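Local coordinates for ferric uptake regulation protein (Vibrio cholerae, PDB 2W57), which probably acts as an iron-responsive repressor, a metal-dependent DNA-binding dimer that controls the transcription of iron uptake genes, at residues E24-P29 and E37-K42; L20-V25 and A53-V58. All coordinates share one frame; numbering follows the deposited sequence.

Contact 1 of 2, residues E24-P29 and E37-K42; sequences EVLQQP and EELYKK
Val25 and Leu39 face each other with their CA atoms 7.4 Å apart, where the C-terminal end of helix 17-26 comes up against helix 36-45. The side chain of Leu39 carries the contact, and its two methyls serve different partners. With CG anti to the backbone N (chi1 176°), the forked end of Leu39 is carried over to the other helix: CD1 lies against Val25 CG1 at 3.4 Å, while CD2 meets Leu26 CD2 at 4.0 Å. Val25 points its CB toward segment 37-42, and its CG1, anti to the backbone N (chi1 167°), is the branch that touches; the side chains run obliquely past each other. Leu26 starts off to the flank and bends in, meeting Leu39 at about a right angle, so that consecutive residues of one helix clasp a single leucine. A short, branched valine fits opposite Leu39, where the CA atoms come nearest, whereas the longer Leu26 reaches in from beside it. At the border the CB of Lys42 lies 4.5 Å from Val25 CG1, and the lysine chain also touches Cys31. Leu39 and Leu26 are shared with Leu59 of helix 52-64 and with Ile34, placing them in the core of the winged-helix DNA-binding domain. The atoms in close contact are all hydrocarbon, so shape and the exclusion of water probably hold the segments together, without directional bonds between them.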
loop_
_atom_site.group_PDB
_atom_site.type_symbol
_atom_site.label_atom_id
_atom_site.label_comp_id
_atom_site.label_asym_id
_atom_site.label_seq_id
_atom_site.Cartn_x
_atom_site.Cartn_y
_atom_site.Cartn_z
ATOM N N GLU A 24 19.177 15.573 -1.060
ATOM C CA GLU A 24 18.904 16.992 -1.237
ATOM C C GLU A 24 17.430 17.223 -1.607
ATOM O O GLU A 24 16.726 17.979 -0.941
ATOM C CB GLU A 24 19.800 17.516 -2.348
ATOM C CG GLU A 24 20.066 19.002 -2.372
ATOM C CD GLU A 24 21.422 19.313 -3.031
ATOM O OE1 GLU A 24 21.700 20.504 -3.358
ATOM O OE2 GLU A 24 22.219 18.353 -3.218
ATOM N N VAL A 25 16.956 16.553 -2.655
ATOM C CA VAL A 25 15.579 16.748 -3.082
ATOM C C VAL A 25 14.607 16.358 -1.993
ATOM O O VAL A 25 13.657 17.100 -1.720
ATOM C CB VAL A 25 15.235 16.009 -4.397
ATOM C CG1 VAL A 25 13.723 15.978 -4.612
ATOM C CG2 VAL A 25 15.930 16.683 -5.591
ATOM N N LEU A 26 14.856 15.214 -1.356
ATOM C CA LEU A 26 13.965 14.696 -0.319
ATOM C C LEU A 26 13.773 15.662 0.846
ATOM O O LEU A 26 12.740 15.632 1.519
ATOM C CB LEU A 26 14.447 13.330 0.171
ATOM C CG LEU A 26 14.096 12.176 -0.776
ATOM C CD1 LEU A 26 14.867 10.920 -0.440
ATOM C CD2 LEU A 26 12.603 11.929 -0.767
ATOM N N GLN A 27 14.757 16.538 1.043
ATOM C CA GLN A 27 14.745 17.525 2.124
ATOM C C GLN A 27 13.993 18.821 1.827
ATOM O O GLN A 27 13.758 19.602 2.740
ATOM C CB GLN A 27 16.172 17.861 2.539
ATOM C CG GLN A 27 16.800 16.813 3.410
ATOM C CD GLN A 27 18.296 16.811 3.284
ATOM O OE1 GLN A 27 18.844 17.231 2.271
ATOM N NE2 GLN A 27 18.972 16.325 4.305
ATOM N N GLN A 28 13.629 19.049 0.567
ATOM C CA GLN A 28 12.925 20.271 0.174
ATOM C C GLN A 28 11.507 20.264 0.762
ATOM O O GLN A 28 10.801 19.265 0.661
ATOM C CB GLN A 28 12.900 20.434 -1.351
ATOM C CG GLN A 28 14.258 20.821 -2.004
ATOM C CD GLN A 28 14.261 20.640 -3.541
ATOM O OE1 GLN A 28 13.234 20.287 -4.142
ATOM N NE2 GLN A 28 15.419 20.881 -4.177
ATOM N N PRO A 29 11.101 21.376 1.410
ATOM C CA PRO A 29 9.819 21.472 2.124
ATOM C C PRO A 29 8.631 20.866 1.369
ATOM O O PRO A 29 7.776 20.211 1.973
ATOM C CB PRO A 29 9.627 22.982 2.269
ATOM C CG PRO A 29 11.012 23.522 2.320
ATOM C CD PRO A 29 11.873 22.632 1.491
ATOM N N GLU A 37 8.780 8.724 -9.372
ATOM C CA GLU A 37 8.574 9.396 -10.661
ATOM C C GLU A 37 8.657 10.897 -10.480
ATOM O O GLU A 37 9.323 11.596 -11.243
ATOM C CB GLU A 37 7.225 9.026 -11.272
ATOM C CG GLU A 37 7.086 7.552 -11.682
ATOM C CD GLU A 37 6.854 6.562 -10.508
ATOM O OE1 GLU A 37 6.478 6.972 -9.373
ATOM O OE2 GLU A 37 7.056 5.345 -10.739
ATOM N N GLU A 38 7.987 11.388 -9.443
ATOM C CA GLU A 38 7.933 12.812 -9.187
ATOM C C GLU A 38 9.337 13.277 -8.861
ATOM O O GLU A 38 9.783 14.310 -9.368
ATOM C CB GLU A 38 6.957 13.133 -8.054
ATOM C CG GLU A 38 5.481 12.989 -8.416
ATOM C CD GLU A 38 4.589 12.622 -7.210
ATOM O OE1 GLU A 38 5.108 12.409 -6.080
ATOM O OE2 GLU A 38 3.353 12.517 -7.396
ATOM N N LEU A 39 10.033 12.486 -8.047
ATOM C CA LEU A 39 11.416 12.765 -7.668
ATOM C C LEU A 39 12.362 12.808 -8.888
ATOM O O LEU A 39 13.231 13.682 -8.999
ATOM C CB LEU A 39 11.860 11.728 -6.627
ATOM C CG LEU A 39 13.280 11.621 -6.047
ATOM C CD1 LEU A 39 14.033 12.934 -6.086
ATOM C CD2 LEU A 39 13.222 11.038 -4.623
ATOM N N TYR A 40 12.183 11.854 -9.793
ATOM C CA TYR A 40 12.889 11.837 -11.070
ATOM C C TYR A 40 12.607 13.113 -11.860
ATOM O O TYR A 40 13.551 13.769 -12.312
ATOM C CB TYR A 40 12.494 10.590 -11.869
ATOM C CG TYR A 40 12.824 10.636 -13.337
ATOM C CD1 TYR A 40 14.145 10.554 -13.771
ATOM C CD2 TYR A 40 11.818 10.764 -14.291
ATOM C CE1 TYR A 40 14.468 10.604 -15.109
ATOM C CE2 TYR A 40 12.131 10.822 -15.654
ATOM C CZ TYR A 40 13.468 10.733 -16.048
ATOM O OH TYR A 40 13.806 10.763 -17.382
ATOM N N LYS A 41 11.324 13.468 -12.016
ATOM C CA LYS A 41 10.928 14.690 -12.742
ATOM C C LYS A 41 11.512 15.988 -12.171
ATOM O O LYS A 41 11.859 16.889 -12.931
ATOM C CB LYS A 41 9.407 14.806 -12.866
ATOM C CG LYS A 41 8.841 14.222 -14.178
ATOM C CD LYS A 41 7.308 14.200 -14.186
ATOM C CE LYS A 41 6.777 12.939 -13.537
ATOM N NZ LYS A 41 5.549 13.197 -12.713
ATOM N N LYS A 42 11.606 16.074 -10.845
ATOM C CA LYS A 42 12.202 17.212 -10.154
ATOM C C LYS A 42 13.667 17.329 -10.567
ATOM O O LYS A 42 14.125 18.387 -10.984
ATOM C CB LYS A 42 12.130 16.993 -8.645
ATOM C CG LYS A 42 11.588 18.169 -7.869
ATOM C CD LYS A 42 10.060 18.037 -7.710
ATOM C CE LYS A 42 9.447 19.212 -6.925
ATOM N NZ LYS A 42 8.143 18.799 -6.326
#

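Contact 2 of 2, residues L20-V25 and A53-V58; sequences LKILEV and ATVYRV
Thr54 O accepts the N-H of Val58 at 2.7 Å, a bond within helix 52-64 that spans one turn, and the same turn receives the tip of Ile22. The carbonyl oxygen is turned to its own helix; the nearest atom of Ile22, the methyl CD1 at 4.5 Å, has no proton to offer it. Ile22 points toward segment 53-58 and stretches out fully, its CG1 anti to the carbonyl carbon (chi1 -72°) and its chi2 extended at 172°. That puts CD1 between two residues on one flank of the partner: it lies 3.8 Å from Val55 CA, and 3.7 Å from Val58 CB as the side chains approach tip to tip. Both methyls of Val58 close on CD1, and CG1 also comes within 4.2 Å of Ile22 CG2. Val55 meets CD1 mainly with its backbone CA; among its side-chain atoms CG2 comes nearest, at 4.2 Å. The extra methyl of isoleucine, at the end of an extended chain, spans axes 10.7 Å apart, and the shorter valines receive it. The segments cross steeply, at -77°, which confines the touch to one side chain of helix 17-26 and about one turn of helix 52-64. Around them, helix 36-45 covers Ile22 with Leu39 and Leu43, Leu23 leans on Leu8 of helix 4-10, and Lys21 forms a salt bridge with Glu48 in the loop leading to helix 52-64.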
loop_
_atom_site.group_PDB
_atom_site.type_symbol
_atom_site.label_atom_id
_atom_site.label_comp_id
_atom_site.label_asym_id
_atom_site.label_seq_id
_atom_site.Cartn_x
_atom_site.Cartn_y
_atom_site.Cartn_z
ATOM N N LEU A 20 23.538 11.884 -2.820
ATOM C CA LEU A 20 23.475 13.259 -2.285
ATOM C C LEU A 20 22.366 14.102 -2.913
ATOM O O LEU A 20 21.633 14.806 -2.213
ATOM C CB LEU A 20 24.815 13.990 -2.473
ATOM C CG LEU A 20 26.068 13.512 -1.730
ATOM C CD1 LEU A 20 27.262 14.337 -2.153
ATOM C CD2 LEU A 20 25.904 13.545 -0.208
ATOM N N LYS A 21 22.264 14.009 -4.235
ATOM C CA LYS A 21 21.351 14.801 -5.038
ATOM C C LYS A 21 19.911 14.389 -4.846
ATOM O O LYS A 21 19.005 15.217 -4.949
ATOM C CB LYS A 21 21.718 14.668 -6.517
ATOM C CG LYS A 21 22.939 15.480 -6.903
ATOM C CD LYS A 21 23.192 15.391 -8.394
ATOM C CE LYS A 21 24.422 16.191 -8.787
ATOM N NZ LYS A 21 24.121 17.628 -8.877
ATOM N N ILE A 22 19.697 13.105 -4.586
ATOM C CA ILE A 22 18.362 12.602 -4.335
ATOM C C ILE A 22 17.975 12.937 -2.907
ATOM O O ILE A 22 16.819 13.249 -2.646
ATOM C CB ILE A 22 18.256 11.083 -4.616
ATOM C CG1 ILE A 22 18.314 10.840 -6.131
ATOM C CG2 ILE A 22 16.982 10.508 -4.005
ATOM C CD1 ILE A 22 18.404 9.412 -6.545
ATOM N N LEU A 23 18.933 12.888 -1.984
ATOM C CA LEU A 23 18.644 13.242 -0.596
ATOM C C LEU A 23 18.326 14.738 -0.471
ATOM O O LEU A 23 17.331 15.117 0.147
ATOM C CB LEU A 23 19.800 12.837 0.326
ATOM C CG LEU A 23 19.710 13.103 1.833
ATOM C CD1 LEU A 23 18.495 12.422 2.459
ATOM C CD2 LEU A 23 20.995 12.634 2.512
ATOM N N GLU A 24 19.177 15.573 -1.060
ATOM C CA GLU A 24 18.904 16.992 -1.237
ATOM C C GLU A 24 17.430 17.223 -1.607
ATOM O O GLU A 24 16.726 17.979 -0.941
ATOM C CB GLU A 24 19.800 17.516 -2.348
ATOM C CG GLU A 24 20.066 19.002 -2.372
ATOM C CD GLU A 24 21.422 19.313 -3.031
ATOM O OE1 GLU A 24 21.700 20.504 -3.358
ATOM O OE2 GLU A 24 22.219 18.353 -3.218
ATOM N N VAL A 25 16.956 16.553 -2.655
ATOM C CA VAL A 25 15.579 16.748 -3.082
ATOM C C VAL A 25 14.607 16.358 -1.993
ATOM O O VAL A 25 13.657 17.100 -1.720
ATOM C CB VAL A 25 15.235 16.009 -4.397
ATOM C CG1 VAL A 25 13.723 15.978 -4.612
ATOM C CG2 VAL A 25 15.930 16.683 -5.591
ATOM N N ALA A 53 15.554 4.564 -12.945
ATOM C CA ALA A 53 16.045 3.317 -12.360
ATOM C C ALA A 53 16.991 3.598 -11.178
ATOM O O ALA A 53 16.891 2.958 -10.134
ATOM C CB ALA A 53 16.711 2.483 -13.400
ATOM N N THR A 54 17.872 4.587 -11.329
ATOM C CA THR A 54 18.770 5.013 -10.241
ATOM C C THR A 54 17.959 5.548 -9.070
ATOM O O THR A 54 18.185 5.152 -7.927
ATOM C CB THR A 54 19.779 6.078 -10.706
ATOM O OG1 THR A 54 20.639 5.499 -11.689
ATOM C CG2 THR A 54 20.610 6.574 -9.550
ATOM N N VAL A 55 16.995 6.415 -9.370
ATOM C CA VAL A 55 16.090 6.958 -8.360
ATOM C C VAL A 55 15.471 5.829 -7.561
ATOM O O VAL A 55 15.536 5.817 -6.325
ATOM C CB VAL A 55 14.999 7.864 -8.968
ATOM C CG1 VAL A 55 14.069 8.353 -7.894
ATOM C CG2 VAL A 55 15.635 9.053 -9.671
ATOM N N TYR A 56 14.924 4.842 -8.251
ATOM C CA TYR A 56 14.436 3.661 -7.551
ATOM C C TYR A 56 15.495 2.930 -6.740
ATOM O O TYR A 56 15.251 2.597 -5.575
ATOM C CB TYR A 56 13.803 2.682 -8.521
ATOM C CG TYR A 56 12.341 2.909 -8.696
ATOM C CD1 TYR A 56 11.842 3.380 -9.902
ATOM C CD2 TYR A 56 11.444 2.665 -7.650
ATOM C CE1 TYR A 56 10.496 3.581 -10.083
ATOM C CE2 TYR A 56 10.082 2.869 -7.824
ATOM C CZ TYR A 56 9.630 3.327 -9.047
ATOM O OH TYR A 56 8.304 3.551 -9.250
ATOM N N ARG A 57 16.646 2.645 -7.355
ATOM C CA ARG A 57 17.686 1.890 -6.676
ATOM C C ARG A 57 18.073 2.644 -5.384
ATOM O O ARG A 57 18.127 2.039 -4.303
ATOM C CB ARG A 57 18.879 1.637 -7.622
ATOM C CG ARG A 57 20.158 1.050 -6.972
ATOM C CD ARG A 57 21.409 1.011 -7.916
ATOM N NE ARG A 57 21.931 2.331 -8.343
ATOM C CZ ARG A 57 22.598 3.216 -7.567
ATOM N NH1 ARG A 57 22.836 2.980 -6.270
ATOM N NH2 ARG A 57 23.025 4.373 -8.093
ATOM N N VAL A 58 18.270 3.969 -5.489
ATOM C CA VAL A 58 18.648 4.794 -4.338
ATOM C C VAL A 58 17.558 4.842 -3.251
ATOM O O VAL A 58 17.857 4.675 -2.064
ATOM C CB VAL A 58 19.080 6.229 -4.734
ATOM C CG1 VAL A 58 19.320 7.090 -3.464
ATOM C CG2 VAL A 58 20.334 6.209 -5.634
#

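In the fold
From the N terminus, helix 17-26 comes first and serves both contacts, which share Glu24 and Val25. Contact 1 closes the shorter loop, through the segment holding the zinc ligand His33 and strand 34-35; contact 2 closes a longer one that contains helix 36-45, so the first nests largely inside the second. Helices 36-45 and 52-64 follow each other as the helix-turn-helix pair, the latter probably the recognition helix as in other Fur proteins. They meet directly where Leu39 packs on Val55 and Glu37 OE2 probably hydrogen-bonds to Tyr56 OH; Leu39 also packs on Ile22 of helix 17-26. Together the contacts unite three helices into the core of the DNA-binding domain.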